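Local coordinates for protein secretory pathway GDP dissociation inhibitor (Saccharomyces cerevisiae, PDB 2BCG) that keeps Rab GTPases such as SEC4 in the GDP-bound state by inhibiting GDP release, and extracts GDP-bound YPT7 from vacuolar membranes, at residues 82-94 against 228-242. Sequence-based numbering, arbitrary orientation. Where two conformers were deposited one is given.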
loop_
_atom_site.group_PDB
_atom_site.type_symbol
_atom_site.label_atom_id
_atom_site.label_comp_id
_atom_site.label_asym_id
_atom_site.label_seq_id
_atom_site.Cartn_x
_atom_site.Cartn_y
_atom_site.Cartn_z
ATOM N N TRP A 82 -7.989 -12.920 3.313
ATOM C CA TRP A 82 -8.730 -11.892 2.564
ATOM C C TRP A 82 -8.195 -10.499 2.890
ATOM O O TRP A 82 -8.140 -10.127 4.066
ATOM C CB TRP A 82 -10.226 -11.997 2.887
ATOM C CG TRP A 82 -10.857 -13.272 2.363
ATOM C CD1 TRP A 82 -10.833 -14.518 2.954
ATOM C CD2 TRP A 82 -11.565 -13.424 1.136
ATOM N NE1 TRP A 82 -11.469 -15.443 2.148
ATOM C CE2 TRP A 82 -11.968 -14.790 1.044
ATOM C CE3 TRP A 82 -11.936 -12.537 0.111
ATOM C CZ2 TRP A 82 -12.694 -15.276 -0.045
ATOM C CZ3 TRP A 82 -12.657 -13.021 -0.968
ATOM C CH2 TRP A 82 -13.031 -14.377 -1.041
ATOM N N ASN A 83 -7.835 -9.753 1.843
ATOM C CA ASN A 83 -7.356 -8.371 1.968
ATOM C C ASN A 83 -8.005 -7.640 0.799
ATOM O O ASN A 83 -7.452 -7.569 -0.291
ATOM C CB ASN A 83 -5.832 -8.291 1.827
ATOM C CG ASN A 83 -5.121 -9.045 2.924
ATOM O OD1 ASN A 83 -5.111 -8.596 4.070
ATOM N ND2 ASN A 83 -4.551 -10.214 2.591
ATOM N N VAL A 84 -9.216 -7.176 1.025
ATOM C CA VAL A 84 -10.038 -6.685 -0.054
ATOM C C VAL A 84 -10.022 -5.164 -0.122
ATOM O O VAL A 84 -10.458 -4.505 0.826
ATOM C CB VAL A 84 -11.491 -7.170 0.132
ATOM C CG1 VAL A 84 -12.375 -6.662 -1.017
ATOM C CG2 VAL A 84 -11.531 -8.684 0.317
ATOM N N ASP A 85 -9.510 -4.630 -1.232
ATOM C CA ASP A 85 -9.478 -3.175 -1.441
ATOM C C ASP A 85 -10.893 -2.606 -1.365
ATOM O O ASP A 85 -11.845 -3.119 -1.989
ATOM C CB ASP A 85 -8.911 -2.843 -2.823
ATOM C CG ASP A 85 -7.486 -3.308 -3.011
ATOM O OD1 ASP A 85 -6.736 -3.469 -2.019
ATOM O OD2 ASP A 85 -7.119 -3.505 -4.195
ATOM N N LEU A 86 -11.033 -1.502 -0.639
ATOM C CA LEU A 86 -12.297 -0.775 -0.676
ATOM C C LEU A 86 -12.391 0.112 -1.927
ATOM O O LEU A 86 -13.484 0.394 -2.412
ATOM C CB LEU A 86 -12.411 0.079 0.581
ATOM C CG LEU A 86 -12.497 -0.696 1.928
ATOM C CD1 LEU A 86 -12.470 0.264 3.100
ATOM C CD2 LEU A 86 -13.772 -1.486 2.012
ATOM N N ILE A 87 -11.218 0.551 -2.417
ATOM C CA ILE A 87 -11.136 1.442 -3.571
ATOM C C ILE A 87 -10.106 0.901 -4.581
ATOM O O ILE A 87 -8.916 0.854 -4.266
ATOM C CB ILE A 87 -10.778 2.903 -3.164
ATOM C CG1 ILE A 87 -11.847 3.439 -2.219
ATOM C CG2 ILE A 87 -10.594 3.763 -4.451
ATOM C CD1 ILE A 87 -11.615 4.887 -1.790
ATOM N N PRO A 88 -10.563 0.484 -5.775
ATOM C CA PRO A 88 -9.626 -0.177 -6.669
ATOM C C PRO A 88 -8.628 0.799 -7.317
ATOM O O PRO A 88 -9.007 1.852 -7.825
ATOM C CB PRO A 88 -10.556 -0.835 -7.704
ATOM C CG PRO A 88 -11.739 0.085 -7.757
ATOM C CD PRO A 88 -11.921 0.585 -6.359
ATOM N N LYS A 89 -7.361 0.430 -7.308
ATOM C CA LYS A 89 -6.344 1.199 -8.052
ATOM C C LYS A 89 -5.242 0.245 -8.449
ATOM O O LYS A 89 -4.887 -0.651 -7.636
ATOM C CB LYS A 89 -5.678 2.283 -7.185
ATOM C CG LYS A 89 -6.615 3.282 -6.586
ATOM C CD LYS A 89 -6.975 4.345 -7.626
ATOM C CE LYS A 89 -7.972 5.308 -7.060
ATOM N NZ LYS A 89 -8.282 6.354 -8.091
ATOM N N PHE A 90 -4.719 0.419 -9.674
ATOM C CA PHE A 90 -3.438 -0.136 -10.072
ATOM C C PHE A 90 -2.312 0.905 -10.026
ATOM O O PHE A 90 -2.566 2.111 -9.934
ATOM C CB PHE A 90 -3.551 -0.713 -11.471
ATOM C CG PHE A 90 -4.478 -1.920 -11.552
ATOM C CD1 PHE A 90 -5.570 -1.944 -12.432
ATOM C CD2 PHE A 90 -4.251 -3.038 -10.755
ATOM C CE1 PHE A 90 -6.402 -3.082 -12.508
ATOM C CE2 PHE A 90 -5.097 -4.158 -10.821
ATOM C CZ PHE A 90 -6.163 -4.181 -11.715
ATOM N N LEU A 91 -1.060 0.450 -10.111
ATOM C CA LEU A 91 0.082 1.387 -10.258
ATOM C C LEU A 91 0.586 1.383 -11.719
ATOM O O LEU A 91 0.887 0.323 -12.242
ATOM C CB LEU A 91 1.258 0.937 -9.374
ATOM C CG LEU A 91 1.149 1.209 -7.860
ATOM C CD1 LEU A 91 0.199 0.196 -7.200
ATOM C CD2 LEU A 91 2.518 1.182 -7.194
ATOM N N MET A 92 0.679 2.551 -12.357
ATOM C CA MET A 92 1.410 2.597 -13.627
ATOM C C MET A 92 2.881 2.228 -13.373
ATOM O O MET A 92 3.549 2.804 -12.492
ATOM C CB MET A 92 1.354 3.997 -14.252
ATOM C CG MET A 92 0.027 4.350 -14.852
ATOM S SD MET A 92 -0.178 3.490 -16.440
ATOM C CE MET A 92 -0.725 4.774 -17.543
ATOM N N ALA A 93 3.396 1.291 -14.156
ATOM C CA ALA A 93 4.756 0.806 -13.952
ATOM C C ALA A 93 5.835 1.893 -14.037
ATOM O O ALA A 93 6.855 1.747 -13.378
ATOM C CB ALA A 93 5.068 -0.331 -14.894
ATOM N N ASN A 94 5.615 2.967 -14.812
ATOM C CA ASN A 94 6.591 4.080 -14.876
ATOM C C ASN A 94 6.032 5.341 -14.258
ATOM O O ASN A 94 6.501 6.468 -14.533
ATOM C CB ASN A 94 7.061 4.336 -16.333
ATOM C CG ASN A 94 8.361 5.156 -16.404
ATOM O OD1 ASN A 94 8.441 6.151 -17.141
ATOM N ND2 ASN A 94 9.359 4.760 -15.612
ATOM N N ARG A 228 8.204 -1.070 -19.688
ATOM C CA ARG A 228 9.022 -1.536 -18.546
ATOM C C ARG A 228 9.091 -3.058 -18.372
ATOM O O ARG A 228 10.199 -3.598 -18.266
ATOM C CB ARG A 228 8.604 -0.889 -17.221
ATOM C CG ARG A 228 9.528 0.220 -16.761
ATOM C CD ARG A 228 9.592 0.323 -15.248
ATOM N NE ARG A 228 10.320 1.517 -14.809
ATOM C CZ ARG A 228 11.097 1.582 -13.730
ATOM N NH1 ARG A 228 11.286 0.513 -12.965
ATOM N NH2 ARG A 228 11.711 2.720 -13.424
ATOM N N TYR A 229 7.943 -3.752 -18.362
ATOM C CA TYR A 229 7.925 -5.201 -18.066
ATOM C C TYR A 229 7.009 -6.037 -18.980
ATOM O O TYR A 229 6.908 -7.260 -18.820
ATOM C CB TYR A 229 7.546 -5.474 -16.599
ATOM C CG TYR A 229 8.191 -4.572 -15.567
ATOM C CD1 TYR A 229 9.516 -4.760 -15.160
ATOM C CD2 TYR A 229 7.447 -3.558 -14.962
ATOM C CE1 TYR A 229 10.103 -3.915 -14.199
ATOM C CE2 TYR A 229 8.010 -2.721 -14.017
ATOM C CZ TYR A 229 9.325 -2.900 -13.626
ATOM O OH TYR A 229 9.841 -2.045 -12.663
ATOM N N GLY A 230 6.363 -5.374 -19.943
ATOM C CA GLY A 230 5.429 -6.037 -20.847
ATOM C C GLY A 230 4.078 -6.247 -20.190
ATOM O O GLY A 230 3.798 -5.674 -19.114
ATOM N N LYS A 231 3.252 -7.034 -20.873
ATOM C CA LYS A 231 1.943 -7.547 -20.413
ATOM C C LYS A 231 0.859 -6.496 -20.290
ATOM O O LYS A 231 -0.263 -6.680 -20.796
ATOM C CB LYS A 231 2.041 -8.298 -19.085
ATOM C CG LYS A 231 2.940 -9.500 -19.060
ATOM C CD LYS A 231 2.673 -10.294 -17.786
ATOM C CE LYS A 231 3.728 -11.367 -17.563
ATOM N NZ LYS A 231 3.653 -11.882 -16.156
ATOM N N SER A 232 1.165 -5.429 -19.547
ATOM C CA SER A 232 0.214 -4.360 -19.313
ATOM C C SER A 232 0.996 -3.183 -18.726
ATOM O O SER A 232 2.154 -3.317 -18.338
ATOM C CB SER A 232 -0.872 -4.789 -18.301
ATOM O OG SER A 232 -0.344 -4.683 -16.977
ATOM N N PRO A 233 0.337 -2.036 -18.623
ATOM C CA PRO A 233 1.056 -0.935 -17.976
ATOM C C PRO A 233 1.083 -0.962 -16.435
ATOM O O PRO A 233 1.631 -0.034 -15.834
ATOM C CB PRO A 233 0.276 0.275 -18.453
ATOM C CG PRO A 233 -1.122 -0.242 -18.600
ATOM C CD PRO A 233 -1.008 -1.637 -19.069
ATOM N N TYR A 234 0.522 -2.004 -15.812
ATOM C CA TYR A 234 0.210 -1.941 -14.370
ATOM C C TYR A 234 0.920 -2.916 -13.485
ATOM O O TYR A 234 1.139 -4.081 -13.865
ATOM C CB TYR A 234 -1.279 -2.201 -14.153
ATOM C CG TYR A 234 -2.208 -1.301 -14.912
ATOM C CD1 TYR A 234 -2.154 0.078 -14.734
ATOM C CD2 TYR A 234 -3.217 -1.826 -15.710
ATOM C CE1 TYR A 234 -3.015 0.923 -15.413
ATOM C CE2 TYR A 234 -4.094 -0.992 -16.390
ATOM C CZ TYR A 234 -4.005 0.389 -16.231
ATOM O OH TYR A 234 -4.902 1.211 -16.887
ATOM N N LEU A 235 1.165 -2.451 -12.261
ATOM C CA LEU A 235 1.563 -3.310 -11.138
ATOM C C LEU A 235 0.479 -3.302 -10.024
ATOM O O LEU A 235 -0.331 -2.403 -9.973
ATOM C CB LEU A 235 2.882 -2.802 -10.546
ATOM C CG LEU A 235 4.087 -2.589 -11.478
ATOM C CD1 LEU A 235 5.273 -1.993 -10.718
ATOM C CD2 LEU A 235 4.456 -3.925 -12.154
ATOM N N TYR A 236 0.519 -4.305 -9.153
ATOM C CA TYR A 236 -0.425 -4.398 -8.033
ATOM C C TYR A 236 0.328 -5.003 -6.830
ATOM O O TYR A 236 1.088 -5.942 -7.004
ATOM C CB TYR A 236 -1.639 -5.260 -8.406
ATOM C CG TYR A 236 -2.701 -5.301 -7.319
ATOM C CD1 TYR A 236 -3.647 -4.284 -7.202
ATOM C CD2 TYR A 236 -2.723 -6.347 -6.375
ATOM C CE1 TYR A 236 -4.582 -4.288 -6.170
ATOM C CE2 TYR A 236 -3.666 -6.357 -5.355
ATOM C CZ TYR A 236 -4.576 -5.329 -5.249
ATOM O OH TYR A 236 -5.493 -5.398 -4.224
ATOM N N PRO A 237 0.138 -4.449 -5.629
ATOM C CA PRO A 237 0.851 -4.985 -4.453
ATOM C C PRO A 237 0.312 -6.315 -3.930
ATOM O O PRO A 237 -0.909 -6.496 -3.765
ATOM C CB PRO A 237 0.623 -3.921 -3.371
ATOM C CG PRO A 237 -0.667 -3.272 -3.754
ATOM C CD PRO A 237 -0.733 -3.312 -5.275
ATOM N N MET A 238 1.233 -7.212 -3.590
ATOM C CA MET A 238 0.882 -8.423 -2.860
ATOM C C MET A 238 0.268 -8.018 -1.513
ATOM O O MET A 238 0.779 -7.105 -0.805
ATOM C CB MET A 238 2.144 -9.273 -2.617
ATOM C CG MET A 238 2.824 -9.784 -3.869
ATOM S SD MET A 238 1.740 -10.828 -4.865
ATOM C CE MET A 238 1.571 -12.216 -3.725
ATOM N N TYR A 239 -0.823 -8.707 -1.183
ATOM C CA TYR A 239 -1.652 -8.473 0.011
ATOM C C TYR A 239 -2.533 -7.220 -0.036
ATOM O O TYR A 239 -3.207 -6.902 0.947
ATOM C CB TYR A 239 -0.840 -8.476 1.312
ATOM C CG TYR A 239 -0.088 -9.730 1.602
ATOM C CD1 TYR A 239 -0.725 -10.896 2.068
ATOM C CD2 TYR A 239 1.275 -9.763 1.402
ATOM C CE1 TYR A 239 0.028 -12.052 2.367
ATOM C CE2 TYR A 239 2.024 -10.876 1.705
ATOM C CZ TYR A 239 1.400 -12.014 2.157
ATOM O OH TYR A 239 2.171 -13.098 2.423
ATOM N N GLY A 240 -2.602 -6.596 -1.199
ATOM C CA GLY A 240 -3.584 -5.556 -1.406
ATOM C C GLY A 240 -3.056 -4.146 -1.189
ATOM O O GLY A 240 -1.934 -3.922 -0.679
ATOM N N LEU A 241 -3.880 -3.184 -1.609
ATOM C CA LEU A 241 -3.466 -1.786 -1.560
ATOM C C LEU A 241 -3.162 -1.300 -0.136
ATOM O O LEU A 241 -2.406 -0.341 0.029
ATOM C CB LEU A 241 -4.534 -0.906 -2.223
ATOM C CG LEU A 241 -4.717 -1.141 -3.734
ATOM C CD1 LEU A 241 -5.875 -0.292 -4.241
ATOM C CD2 LEU A 241 -3.430 -0.807 -4.473
ATOM N N GLY A 242 -3.760 -1.923 0.875
ATOM C CA GLY A 242 -3.513 -1.526 2.271
ATOM C C GLY A 242 -2.030 -1.632 2.663
ATOM O O GLY A 242 -1.592 -0.992 3.618
HETATM O O HOH W 1 -7.901 -6.527 -2.830
HETATM O O HOH W 2 8.257 0.181 -11.834
#
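L91 and L235 form an antiparallel hydrogen-bonded pair: L91 N reaches L235 O at 2.9 Å and L235 N returns to L91 O at 2.8 Å. M92 and Y234 follow as a non-hydrogen-bonded pair, and A93 N closes the run on P233 O. Where the strands part, a carboxylate takes over from the backbone, an example of a side chain tying strand 84-85 to strand 234-237 and to the residue just after its turn. D85 OD2 receives a very short bond (2.5 Å) from Y236 OH, lying in the plane of that ring at its edge, while OD1 takes L241 N on its syn side, 2.9 Å away, and also meets S52 OG. Y236 can extend its ring toward this acid because its CG stands trans to the backbone N (chi1 -175°). A water joins the same hydroxyl to N83 O and D85 N. Replacing D85 with an alanine is likely to leave Y236 OH and L241 N without the carboxylate that accepts from both, and the turn freer to shift. Farther along, the F90 and Y234 rings lie nearly parallel (26°) but slid apart; F90 CD1 sits over the rim of one Y234 face while P233 CG, 3.6 Å above the plane, lies over the centre of the opposite face. M92 SD makes an oblique Met-aromatic contact with the Y234 ring. Strand 234-237, flanked by 91-92 and 112-114, thus centres a three-stranded antiparallel sheet; its last residues and the type II turn P237 to G240 already belong to the region (236-261) of this Rab GDI that interacts with YPT1.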